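Local coordinates for protein nonribosomal peptide synthase (Streptomyces sp. MJ635-86F5, PDB 5JJP) that activates aliphatic beta-amino acids by adenylation, probably at the expense of ATP as in related enzymes of the ANL superfamily, at residues Y34-A38 against A239-G245; Y72-D77 against A103-L107. One frame throughout, in Å; residues are numbered along the deposited sequence.

Contact 1 (Y34-A38 against A239-G245)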
# COMPACT_ATOMS: atom_id res chain seq x y z
N TYR A 34 -13.84 -1.62 5.41
CA TYR A 34 -13.40 -0.23 5.39
C TYR A 34 -13.15 0.22 3.96
O TYR A 34 -13.56 1.32 3.59
CB TYR A 34 -12.19 0.06 6.32
CG TYR A 34 -11.91 1.54 6.37
CD1 TYR A 34 -12.67 2.38 7.17
CD2 TYR A 34 -10.95 2.13 5.55
CE1 TYR A 34 -12.43 3.74 7.20
CE2 TYR A 34 -10.68 3.50 5.57
CZ TYR A 34 -11.44 4.31 6.39
OH TYR A 34 -11.22 5.66 6.44
N LEU A 35 -12.47 -0.58 3.17
CA LEU A 35 -12.06 -0.12 1.85
C LEU A 35 -13.26 0.11 0.93
O LEU A 35 -13.15 0.85 -0.01
CB LEU A 35 -11.08 -1.07 1.19
CG LEU A 35 -9.73 -1.27 1.91
CD1 LEU A 35 -8.78 -2.04 1.01
CD2 LEU A 35 -9.09 0.03 2.33
N LEU A 36 -14.39 -0.55 1.21
CA LEU A 36 -15.54 -0.53 0.33
C LEU A 36 -16.69 0.30 0.86
O LEU A 36 -17.66 0.46 0.15
CB LEU A 36 -16.03 -1.96 0.04
CG LEU A 36 -15.05 -2.66 -0.88
CD1 LEU A 36 -15.33 -4.11 -0.87
CD2 LEU A 36 -15.17 -2.16 -2.29
N ALA A 37 -16.55 0.87 2.05
CA ALA A 37 -17.63 1.62 2.63
C ALA A 37 -18.05 2.84 1.81
O ALA A 37 -19.20 2.95 1.46
CB ALA A 37 -17.29 2.04 4.04
N ALA A 38 -17.12 3.69 1.42
CA ALA A 38 -17.45 4.87 0.63
C ALA A 38 -18.15 4.53 -0.67
O ALA A 38 -19.03 5.27 -1.13
CB ALA A 38 -16.22 5.72 0.34
N ALA A 239 -5.77 0.63 -2.29
CA ALA A 239 -6.63 0.63 -1.07
C ALA A 239 -7.11 2.00 -0.71
O ALA A 239 -8.26 2.19 -0.41
CB ALA A 239 -5.91 0.02 0.13
N LEU A 240 -6.21 2.96 -0.76
CA LEU A 240 -6.59 4.29 -0.39
C LEU A 240 -7.56 4.87 -1.43
O LEU A 240 -8.47 5.59 -1.08
CB LEU A 240 -5.36 5.16 -0.25
CG LEU A 240 -5.65 6.64 -0.00
CD1 LEU A 240 -6.36 6.87 1.32
CD2 LEU A 240 -4.38 7.45 -0.09
N THR A 241 -7.33 4.57 -2.71
CA THR A 241 -8.14 5.05 -3.77
C THR A 241 -9.59 4.54 -3.58
O THR A 241 -10.53 5.31 -3.68
CB THR A 241 -7.59 4.60 -5.13
OG1 THR A 241 -6.31 5.19 -5.37
CG2 THR A 241 -8.59 4.97 -6.27
N LEU A 242 -9.74 3.24 -3.32
CA LEU A 242 -11.03 2.65 -3.10
C LEU A 242 -11.67 3.20 -1.86
O LEU A 242 -12.87 3.54 -1.87
CB LEU A 242 -10.92 1.11 -2.97
CG LEU A 242 -10.53 0.34 -4.22
CD1 LEU A 242 -10.29 -1.09 -3.90
CD2 LEU A 242 -11.65 0.44 -5.25
N ALA A 243 -10.90 3.26 -0.77
CA ALA A 243 -11.40 3.79 0.49
C ALA A 243 -11.95 5.19 0.33
O ALA A 243 -12.84 5.63 1.11
CB ALA A 243 -10.31 3.77 1.55
N SER A 244 -11.39 5.94 -0.60
CA SER A 244 -11.79 7.33 -0.82
C SER A 244 -12.92 7.42 -1.82
O SER A 244 -13.44 8.49 -2.07
CB SER A 244 -10.63 8.15 -1.34
OG SER A 244 -9.52 8.12 -0.48
N GLY A 245 -13.33 6.27 -2.36
CA GLY A 245 -14.51 6.15 -3.20
C GLY A 245 -14.17 6.53 -4.61
O GLY A 245 -15.10 6.91 -5.36
O HOH W 1 -14.31 3.89 2.61
O HOH W 2 -15.04 2.41 -1.02
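The ring of Tyr-34 meets Ala-243 obliquely, with CE2 4.0 Å from the methyl CB of Ala-243. With CG anti to the backbone N (chi1 -173°), the ring stands out roughly square to its own helix, which brings CE2 to Ala-243, and its OH goes on to a hydrogen bond with Arg-212 NH1. Tyrosine thus offers carbon to the alanine and a hydroxyl beyond it. Leu-35 does most of the apolar work: its CD1 rests 3.6 Å from Ala-239 CB, while CD2 lies 4.0 Å from Ala-243 CB. These alanines are one helical turn apart, and their small methyls let the backbones come so close that the CA atoms of Leu-35 and Ala-243 are separated by 4.2 Å. Leu-35 O receives a CA-H...O contact from Ala-243.

That closeness also sets two acceptors, Leu-35 O and Leu-242 O, 3.3 Å apart. A water relieves them by donating to both, at 2.7 Å to Leu-35 O and 2.6 Å to Leu-242 O. Leu-242 O is also hydrogen-bonded by Tyr-62 OH of helix 62-77. A second water donates to Tyr-34 O and Ala-243 O and accepts from Ala-38 N. Gly-245 closes the helix in a Schellman motif; its positive phi (82°) favours glycine, and the methyl of Ala-38 lies against its CA. Ser-244 OG and N grip Leu-240 O from opposite faces of its carbonyl plane.

Helix 201-212 lies beside the contact, with Arg-209 on Tyr-34 and His-208 on Ala-239. Helix 62-77 adds Leu-65 against Leu-242, and helix 95-107 brings Phe-105 to Leu-35 and Val-98 to Leu-242.

Contact 2 (Y72-D77 against A103-L107)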
# COMPACT_ATOMS: atom_id res chain seq x y z
N TYR A 72 -15.26 -15.17 -4.77
CA TYR A 72 -13.97 -15.73 -4.52
C TYR A 72 -13.89 -16.26 -3.10
O TYR A 72 -13.31 -17.31 -2.85
CB TYR A 72 -12.88 -14.67 -4.74
CG TYR A 72 -12.46 -14.40 -6.18
CD1 TYR A 72 -13.13 -15.00 -7.28
CD2 TYR A 72 -11.45 -13.54 -6.45
CE1 TYR A 72 -12.74 -14.75 -8.59
CE2 TYR A 72 -11.09 -13.26 -7.74
CZ TYR A 72 -11.74 -13.86 -8.83
OH TYR A 72 -11.28 -13.60 -10.09
N ALA A 73 -14.40 -15.46 -2.16
CA ALA A 73 -14.34 -15.80 -0.71
C ALA A 73 -15.07 -17.07 -0.41
O ALA A 73 -14.55 -17.93 0.30
CB ALA A 73 -14.91 -14.66 0.13
N ALA A 74 -16.27 -17.23 -0.99
CA ALA A 74 -17.03 -18.48 -0.83
C ALA A 74 -16.23 -19.72 -1.30
O ALA A 74 -16.15 -20.71 -0.58
CB ALA A 74 -18.35 -18.39 -1.60
N GLU A 75 -15.61 -19.63 -2.48
CA GLU A 75 -14.82 -20.76 -3.00
C GLU A 75 -13.53 -20.98 -2.18
O GLU A 75 -13.20 -22.11 -1.86
CB GLU A 75 -14.51 -20.54 -4.47
CG GLU A 75 -15.71 -20.69 -5.38
CD GLU A 75 -15.45 -20.15 -6.79
OE1 GLU A 75 -15.41 -20.99 -7.75
OE2 GLU A 75 -15.28 -18.88 -6.96
N LEU A 76 -12.85 -19.90 -1.77
CA LEU A 76 -11.67 -20.06 -0.97
C LEU A 76 -12.04 -20.67 0.38
O LEU A 76 -11.26 -21.46 0.90
CB LEU A 76 -10.92 -18.76 -0.77
CG LEU A 76 -10.21 -18.25 -2.03
CD1 LEU A 76 -9.74 -16.83 -1.82
CD2 LEU A 76 -9.04 -19.12 -2.38
N ASP A 77 -13.20 -20.31 0.93
CA ASP A 77 -13.58 -20.78 2.25
C ASP A 77 -13.86 -22.28 2.23
O ASP A 77 -13.77 -22.94 3.28
CB ASP A 77 -14.79 -20.03 2.78
CG ASP A 77 -15.00 -20.22 4.29
OD1 ASP A 77 -14.06 -20.20 5.07
OD2 ASP A 77 -16.14 -20.35 4.71
N ALA A 103 -11.04 -10.83 -0.83
CA ALA A 103 -11.59 -12.07 -0.34
C ALA A 103 -10.70 -12.58 0.82
O ALA A 103 -11.21 -12.93 1.88
CB ALA A 103 -11.65 -13.11 -1.45
N CYS A 104 -9.38 -12.54 0.65
CA CYS A 104 -8.48 -12.94 1.74
C CYS A 104 -8.71 -12.12 3.02
O CYS A 104 -8.74 -12.70 4.11
CB CYS A 104 -7.02 -12.83 1.33
SG CYS A 104 -6.52 -13.99 0.01
N PHE A 105 -8.84 -10.80 2.88
CA PHE A 105 -9.14 -9.96 4.04
C PHE A 105 -10.38 -10.46 4.76
O PHE A 105 -10.36 -10.54 6.01
CB PHE A 105 -9.45 -8.51 3.67
CG PHE A 105 -8.26 -7.69 3.21
CD1 PHE A 105 -6.97 -7.93 3.68
CD2 PHE A 105 -8.47 -6.60 2.37
CE1 PHE A 105 -5.94 -7.11 3.32
CE2 PHE A 105 -7.43 -5.79 2.00
CZ PHE A 105 -6.16 -6.03 2.47
N SER A 106 -11.45 -10.75 4.02
CA SER A 106 -12.75 -11.13 4.60
C SER A 106 -12.67 -12.46 5.36
O SER A 106 -13.38 -12.65 6.37
CB SER A 106 -13.88 -11.18 3.54
OG SER A 106 -13.66 -12.27 2.65
N LEU A 107 -11.81 -13.37 4.91
CA LEU A 107 -11.63 -14.71 5.50
C LEU A 107 -10.55 -14.69 6.58
O LEU A 107 -10.38 -15.66 7.26
CB LEU A 107 -11.22 -15.69 4.39
CG LEU A 107 -12.31 -15.96 3.31
CD1 LEU A 107 -11.89 -16.94 2.23
CD2 LEU A 107 -13.60 -16.43 3.97
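Ala-103 sets its CB among three residues of helix 62-77: it lies 3.8 Å from Tyr-72 CB, 3.9 Å from Ala-73 CB and, less tightly, against Leu-76 CD1. Alanine facing alanine suits the place where the backbones come nearest. One turn on, Ser-106 OG sits 3.7 Å from Ala-73 CB. Its chi1 of 69° turns the hydroxyl back to Ala-103 O, where it donates a 2.7 Å bond in the carbonyl plane, on a lone pair; Leu-107 N is that oxygen's second donor. An alanine at Ser-106 would lack this hydroxyl, so Ala-103 O would probably lose one of its two donors and the methyl of Ala-73 part of its cover. Leu-107, branched and long enough to reach the facing helix, ends the row. Its CD1 lies 3.4 Å from Ala-73 O and 3.6 Å from Leu-76 CB, whereas CD2 lies against CB and OD1 of Asp-77, the two side chains crossing at a slant; that OD1 is salt-bridged to Arg-171.

The short helical segments cross at -57° with axes 9.1 Å apart. Helix 95-107 is the connection of a beta-alpha-beta crossover between the parallel strands 87-90 and 111-114, part of the layered alpha/beta sandwich of this adenylation enzyme.

Contact 2 is nested within the chain loop that contact 1 closes, and their centres lie about 19 Å apart. Leu-35 CD1 of contact 1 lies 4.1 Å from Phe-105 CE2 of contact 2. Phe-105 points away from helix 62-77 and so couples helix 95-107 to helix 31-37. The centre of contact 1 lies about 13 Å from the centre of the chain, that of contact 2 about 20 Å. Contact 1 brings in helix 232-243, which leads into strand 247-250 of the six-stranded sheet. The helices of contact 2 are associated with the other, five-stranded sheet: helix 95-107 connects its strands 87-90 and 111-114, and helix 62-77 packs on strand 159-162.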